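PDB 3BS0: TodX from Pseudomonas putida, which probably carries toluene and related aromatic hydrocarbons across the outer membrane through a FadL-type beta barrel. Local coordinates for residues Ser22-Asn27 and Gln45-Leu50; Thr36-Pro41 and Asp92-Ala97. All blocks are in the same frame, centred on the assembly; numbering follows the deposited sequence.

Interaction 1 (Ser22-Asn27 and Gln45-Leu50); sequences SYYTGN and QFELGL
Glu47 and Asn27 join the wall of a FadL-family beta barrel to the N-terminal hatch that plugs it, a worked example of a plug fixed to its barrel through a few polar groups. Glu47 extends from strand 44-60 toward the hatch. Its CB lies 3.5 Å from Asn27 ND2, and Glu47 CG continues alongside the same amide, 3.9 Å from Asn27 CG. The chain stays extended beyond CG (chi2 -173°), which carries Glu47 CD up to Asn27 CB. The carboxylate is thereby laid over the amide, their planes 21° apart. At the tip, Glu47 OE2 accepts the backbone N-H of Asn27, with 2.6 Å between Asn27 N and Glu47 OE2; the bond is nearly straight, but the donor comes from above the carboxylate plane. Glu47 OE2 also adjoins the CA of Gly26. With an alanine in place of Glu47, the backbone N-H of Asn27 would probably lose this acceptor and the Asn27 side-chain amide the carboxylate stacked on it. Farther along, the Tyr24 hydroxyl rests against the aliphatic part of Gln45. Asn27 ND2 has a hydrogen bond with Ser85 OG on strand 80-90 and donates a nearly straight one to Gln45 O (2.9 Å), the oxygen lying in the amide plane of Asn27 while the nitrogen stands above the carbonyl plane of Gln45.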
loop_
_atom_site.group_PDB
_atom_site.type_symbol
_atom_site.label_atom_id
_atom_site.label_comp_id
_atom_site.label_asym_id
_atom_site.label_seq_id
_atom_site.Cartn_x
_atom_site.Cartn_y
_atom_site.Cartn_z
ATOM N N SER A 22 -5.817 7.477 -18.975
ATOM C CA SER A 22 -6.764 7.447 -20.077
ATOM C C SER A 22 -6.708 6.334 -21.113
ATOM O O SER A 22 -6.771 6.608 -22.313
ATOM C CB SER A 22 -6.696 8.789 -20.786
ATOM O OG SER A 22 -5.337 9.195 -20.899
ATOM N N TYR A 23 -6.604 5.087 -20.661
ATOM C CA TYR A 23 -6.599 3.952 -21.577
ATOM C C TYR A 23 -7.153 2.724 -20.852
ATOM O O TYR A 23 -6.989 2.607 -19.637
ATOM C CB TYR A 23 -5.187 3.710 -22.122
ATOM C CG TYR A 23 -4.185 3.118 -21.165
ATOM C CD1 TYR A 23 -4.004 1.741 -21.094
ATOM C CD2 TYR A 23 -3.372 3.936 -20.369
ATOM C CE1 TYR A 23 -3.029 1.183 -20.261
ATOM C CE2 TYR A 23 -2.398 3.395 -19.529
ATOM C CZ TYR A 23 -2.230 2.014 -19.479
ATOM O OH TYR A 23 -1.290 1.446 -18.646
ATOM N N TYR A 24 -7.815 1.818 -21.573
ATOM C CA TYR A 24 -8.377 0.643 -20.912
ATOM C C TYR A 24 -7.395 -0.025 -19.957
ATOM O O TYR A 24 -6.360 -0.558 -20.355
ATOM C CB TYR A 24 -8.908 -0.405 -21.894
ATOM C CG TYR A 24 -9.851 -1.369 -21.188
ATOM C CD1 TYR A 24 -10.888 -0.880 -20.376
ATOM C CD2 TYR A 24 -9.687 -2.751 -21.274
ATOM C CE1 TYR A 24 -11.723 -1.741 -19.663
ATOM C CE2 TYR A 24 -10.532 -3.623 -20.562
ATOM C CZ TYR A 24 -11.539 -3.102 -19.757
ATOM O OH TYR A 24 -12.352 -3.922 -19.007
ATOM N N THR A 25 -7.758 0.018 -18.682
ATOM C CA THR A 25 -6.952 -0.540 -17.618
ATOM C C THR A 25 -7.645 -1.781 -17.049
ATOM O O THR A 25 -7.059 -2.553 -16.304
ATOM C CB THR A 25 -6.735 0.551 -16.541
ATOM O OG1 THR A 25 -5.461 1.174 -16.765
ATOM C CG2 THR A 25 -6.817 -0.025 -15.128
ATOM N N GLY A 26 -8.900 -1.977 -17.430
ATOM C CA GLY A 26 -9.622 -3.132 -16.948
ATOM C C GLY A 26 -10.526 -2.742 -15.809
ATOM O O GLY A 26 -10.717 -1.554 -15.556
ATOM N N ASN A 27 -11.078 -3.728 -15.114
ATOM C CA ASN A 27 -11.980 -3.453 -14.006
ATOM C C ASN A 27 -11.366 -2.633 -12.869
ATOM O O ASN A 27 -12.092 -1.959 -12.138
ATOM C CB ASN A 27 -12.543 -4.762 -13.466
ATOM C CG ASN A 27 -13.554 -5.388 -14.405
ATOM O OD1 ASN A 27 -13.733 -4.936 -15.537
ATOM N ND2 ASN A 27 -14.222 -6.436 -13.939
ATOM N N GLN A 45 -17.701 -7.389 -18.052
ATOM C CA GLN A 45 -16.379 -7.925 -17.774
ATOM C C GLN A 45 -16.193 -8.490 -16.389
ATOM O O GLN A 45 -16.281 -7.777 -15.408
ATOM C CB GLN A 45 -15.312 -6.848 -18.003
ATOM C CG GLN A 45 -15.111 -6.364 -19.453
ATOM C CD GLN A 45 -16.161 -5.370 -19.924
ATOM O OE1 GLN A 45 -16.592 -4.499 -19.175
ATOM N NE2 GLN A 45 -16.567 -5.492 -21.185
ATOM N N PHE A 46 -15.925 -9.782 -16.301
ATOM C CA PHE A 46 -15.681 -10.389 -15.007
ATOM C C PHE A 46 -14.164 -10.469 -14.831
ATOM O O PHE A 46 -13.468 -10.946 -15.734
ATOM C CB PHE A 46 -16.280 -11.796 -14.935
ATOM C CG PHE A 46 -15.869 -12.537 -13.706
ATOM C CD1 PHE A 46 -16.514 -12.314 -12.499
ATOM C CD2 PHE A 46 -14.769 -13.381 -13.731
ATOM C CE1 PHE A 46 -16.071 -12.912 -11.335
ATOM C CE2 PHE A 46 -14.321 -13.982 -12.571
ATOM C CZ PHE A 46 -14.977 -13.742 -11.368
ATOM N N GLU A 47 -13.642 -10.009 -13.692
ATOM C CA GLU A 47 -12.188 -10.056 -13.474
ATOM C C GLU A 47 -11.731 -10.711 -12.177
ATOM O O GLU A 47 -12.261 -10.439 -11.102
ATOM C CB GLU A 47 -11.568 -8.656 -13.585
ATOM C CG GLU A 47 -10.996 -8.342 -14.973
ATOM C CD GLU A 47 -10.227 -7.017 -15.021
ATOM O OE1 GLU A 47 -9.291 -6.839 -14.210
ATOM O OE2 GLU A 47 -10.554 -6.161 -15.873
ATOM N N LEU A 48 -10.724 -11.574 -12.306
ATOM C CA LEU A 48 -10.161 -12.324 -11.191
ATOM C C LEU A 48 -8.648 -12.277 -11.176
ATOM O O LEU A 48 -8.001 -12.650 -12.158
ATOM C CB LEU A 48 -10.616 -13.780 -11.268
ATOM C CG LEU A 48 -11.700 -14.108 -10.248
ATOM C CD1 LEU A 48 -12.325 -15.448 -10.574
ATOM C CD2 LEU A 48 -11.075 -14.121 -8.847
ATOM N N GLY A 49 -8.081 -11.832 -10.052
ATOM C CA GLY A 49 -6.632 -11.735 -9.951
ATOM C C GLY A 49 -5.974 -11.926 -8.595
ATOM O O GLY A 49 -6.615 -11.890 -7.551
ATOM N N LEU A 50 -4.658 -12.118 -8.636
ATOM C CA LEU A 50 -3.854 -12.326 -7.447
ATOM C C LEU A 50 -2.645 -11.403 -7.392
ATOM O O LEU A 50 -1.839 -11.353 -8.316
ATOM C CB LEU A 50 -3.391 -13.770 -7.409
ATOM C CG LEU A 50 -4.525 -14.777 -7.299
ATOM C CD1 LEU A 50 -4.024 -16.126 -7.753
ATOM C CD2 LEU A 50 -5.025 -14.836 -5.868
#

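Interaction 2 (Thr36-Pro41 and Asp92-Ala97); sequences TLSFAP and DWRFGA
The Arg94 guanidinium, flat and buried, is met by backbone groups of Leu37, Ala40 and Pro41 over one face and at an edge. Over the face lie Leu37 O, 3.6 Å above the plane and displaced toward the rim, and Ala40 N; Pro41 O sits at the edge, in plane. Within the hatch, Leu37 O already accepts the N-H of Ala40, closing a turn at the end of the 3-10 segment 36-39. Arg94 rises from strand 93-108 of the barrel and bends at chi2 (-78°), a turn that brings its aliphatic part under Leu37 O, 3.7 Å from Arg94 CD, and sends the terminal nitrogens on toward residues 40 and 41. There Arg94 NH2 makes a weak, strongly bent hydrogen bond to Ala40 O at 3.0 Å, and Arg94 NH1 a long, weak one to Pro41 O at 3.5 Å. The methyl of Ala40 touches Arg94 NH1 as well, its CB 3.5 Å away. Nearer the strand, Leu37 CB faces Arg94 CB at 4.3 Å, while Ser38, whose OG is weakly bonded to Ser142 OG of the next strand, flanks Arg94 CG. The contact thus sets a cationic group against carbonyl oxygens rather than a carboxylate of either segment, so its positive charge is probably eased by several peptide dipoles.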
loop_
_atom_site.group_PDB
_atom_site.type_symbol
_atom_site.label_atom_id
_atom_site.label_comp_id
_atom_site.label_asym_id
_atom_site.label_seq_id
_atom_site.Cartn_x
_atom_site.Cartn_y
_atom_site.Cartn_z
ATOM N N THR A 36 -12.212 5.459 -17.663
ATOM C CA THR A 36 -11.605 4.641 -18.702
ATOM C C THR A 36 -12.401 3.366 -18.949
ATOM O O THR A 36 -12.123 2.647 -19.903
ATOM C CB THR A 36 -10.156 4.221 -18.362
ATOM O OG1 THR A 36 -10.100 3.762 -17.004
ATOM C CG2 THR A 36 -9.180 5.366 -18.585
ATOM N N LEU A 37 -13.385 3.083 -18.102
ATOM C CA LEU A 37 -14.158 1.865 -18.277
ATOM C C LEU A 37 -14.989 1.911 -19.554
ATOM O O LEU A 37 -15.442 0.873 -20.054
ATOM C CB LEU A 37 -15.071 1.617 -17.069
ATOM C CG LEU A 37 -14.392 1.275 -15.739
ATOM C CD1 LEU A 37 -15.470 1.141 -14.679
ATOM C CD2 LEU A 37 -13.563 -0.014 -15.855
ATOM N N SER A 38 -15.185 3.111 -20.091
ATOM C CA SER A 38 -15.969 3.242 -21.311
ATOM C C SER A 38 -15.176 2.776 -22.523
ATOM O O SER A 38 -15.726 2.642 -23.620
ATOM C CB SER A 38 -16.448 4.678 -21.496
ATOM O OG SER A 38 -17.625 4.910 -20.749
ATOM N N PHE A 39 -13.891 2.509 -22.318
ATOM C CA PHE A 39 -13.041 2.019 -23.396
ATOM C C PHE A 39 -13.078 0.495 -23.360
ATOM O O PHE A 39 -12.312 -0.180 -24.048
ATOM C CB PHE A 39 -11.583 2.461 -23.218
ATOM C CG PHE A 39 -11.394 3.941 -23.052
ATOM C CD1 PHE A 39 -12.399 4.841 -23.381
ATOM C CD2 PHE A 39 -10.197 4.437 -22.553
ATOM C CE1 PHE A 39 -12.211 6.217 -23.203
ATOM C CE2 PHE A 39 -10.004 5.800 -22.376
ATOM C CZ PHE A 39 -11.011 6.691 -22.697
ATOM N N ALA A 40 -13.957 -0.057 -22.542
ATOM C CA ALA A 40 -14.036 -1.505 -22.439
ATOM C C ALA A 40 -14.779 -2.134 -23.617
ATOM O O ALA A 40 -15.703 -1.537 -24.181
ATOM C CB ALA A 40 -14.713 -1.901 -21.136
ATOM N N PRO A 41 -14.375 -3.357 -24.001
ATOM C CA PRO A 41 -15.037 -4.032 -25.113
ATOM C C PRO A 41 -16.499 -4.287 -24.764
ATOM O O PRO A 41 -16.845 -4.490 -23.597
ATOM C CB PRO A 41 -14.226 -5.314 -25.275
ATOM C CG PRO A 41 -13.692 -5.562 -23.905
ATOM C CD PRO A 41 -13.300 -4.192 -23.442
ATOM N N ASP A 92 -24.858 3.358 -22.816
ATOM C CA ASP A 92 -23.708 4.253 -22.738
ATOM C C ASP A 92 -23.015 4.130 -21.388
ATOM O O ASP A 92 -21.885 4.585 -21.213
ATOM C CB ASP A 92 -24.174 5.702 -22.918
ATOM C CG ASP A 92 -24.387 6.076 -24.366
ATOM O OD1 ASP A 92 -25.106 7.074 -24.616
ATOM O OD2 ASP A 92 -23.816 5.383 -25.241
ATOM N N TRP A 93 -23.711 3.524 -20.434
ATOM C CA TRP A 93 -23.185 3.358 -19.087
ATOM C C TRP A 93 -22.349 2.110 -18.842
ATOM O O TRP A 93 -22.412 1.119 -19.576
ATOM C CB TRP A 93 -24.322 3.355 -18.053
ATOM C CG TRP A 93 -25.067 4.651 -17.911
ATOM C CD1 TRP A 93 -26.053 5.125 -18.722
ATOM C CD2 TRP A 93 -24.874 5.634 -16.889
ATOM N NE1 TRP A 93 -26.491 6.349 -18.271
ATOM C CE2 TRP A 93 -25.783 6.690 -17.150
ATOM C CE3 TRP A 93 -24.023 5.740 -15.784
ATOM C CZ2 TRP A 93 -25.867 7.826 -16.338
ATOM C CZ3 TRP A 93 -24.102 6.868 -14.978
ATOM C CH2 TRP A 93 -25.020 7.901 -15.265
ATOM N N ARG A 94 -21.554 2.194 -17.786
ATOM C CA ARG A 94 -20.744 1.083 -17.329
ATOM C C ARG A 94 -20.921 1.161 -15.817
ATOM O O ARG A 94 -20.730 2.220 -15.214
ATOM C CB ARG A 94 -19.277 1.252 -17.701
ATOM C CG ARG A 94 -19.022 1.412 -19.184
ATOM C CD ARG A 94 -19.064 0.117 -19.992
ATOM N NE ARG A 94 -18.866 0.417 -21.413
ATOM C CZ ARG A 94 -18.415 -0.438 -22.327
ATOM N NH1 ARG A 94 -18.102 -1.688 -22.002
ATOM N NH2 ARG A 94 -18.247 -0.026 -23.572
ATOM N N PHE A 95 -21.355 0.057 -15.221
ATOM C CA PHE A 95 -21.547 -0.011 -13.787
ATOM C C PHE A 95 -20.657 -1.137 -13.274
ATOM O O PHE A 95 -20.628 -2.229 -13.849
ATOM C CB PHE A 95 -23.002 -0.311 -13.465
ATOM C CG PHE A 95 -23.953 0.808 -13.816
ATOM C CD1 PHE A 95 -24.750 0.738 -14.958
ATOM C CD2 PHE A 95 -24.087 1.913 -12.966
ATOM C CE1 PHE A 95 -25.673 1.751 -15.242
ATOM C CE2 PHE A 95 -24.991 2.922 -13.235
ATOM C CZ PHE A 95 -25.793 2.850 -14.372
ATOM N N GLY A 96 -19.921 -0.878 -12.201
ATOM C CA GLY A 96 -19.053 -1.907 -11.681
ATOM C C GLY A 96 -18.816 -1.914 -10.186
ATOM O O GLY A 96 -18.824 -0.877 -9.528
ATOM N N ALA A 97 -18.607 -3.113 -9.650
ATOM C CA ALA A 97 -18.314 -3.299 -8.241
ATOM C C ALA A 97 -17.163 -4.320 -8.140
ATOM O O ALA A 97 -16.888 -5.048 -9.089
ATOM C CB ALA A 97 -19.533 -3.795 -7.532
#

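How the interactions relate
Interactions 1 and 2 tie one stretch of N-terminal chain to two barrel strands, 44-60 and 93-108, which both pair with strand 80-90 between them. Their four segments alternate along the sequence, and their centres lie about 10 Å apart. On the hatch side the two touch directly: Tyr24 CE1 packs on Ala40 CB at 3.3 Å, and Gly26 O lies beside Leu37 CD2. The intervening strand is shared too, since Ser85 pairs through its backbone with Glu47 of interaction 1, and Ala88 likewise with Phe95 beside Arg94. With two nearly straight hydrogen bonds at Asn27 and weak ones from Arg94, the hatch is joined to neighbouring parts of the wall at both places.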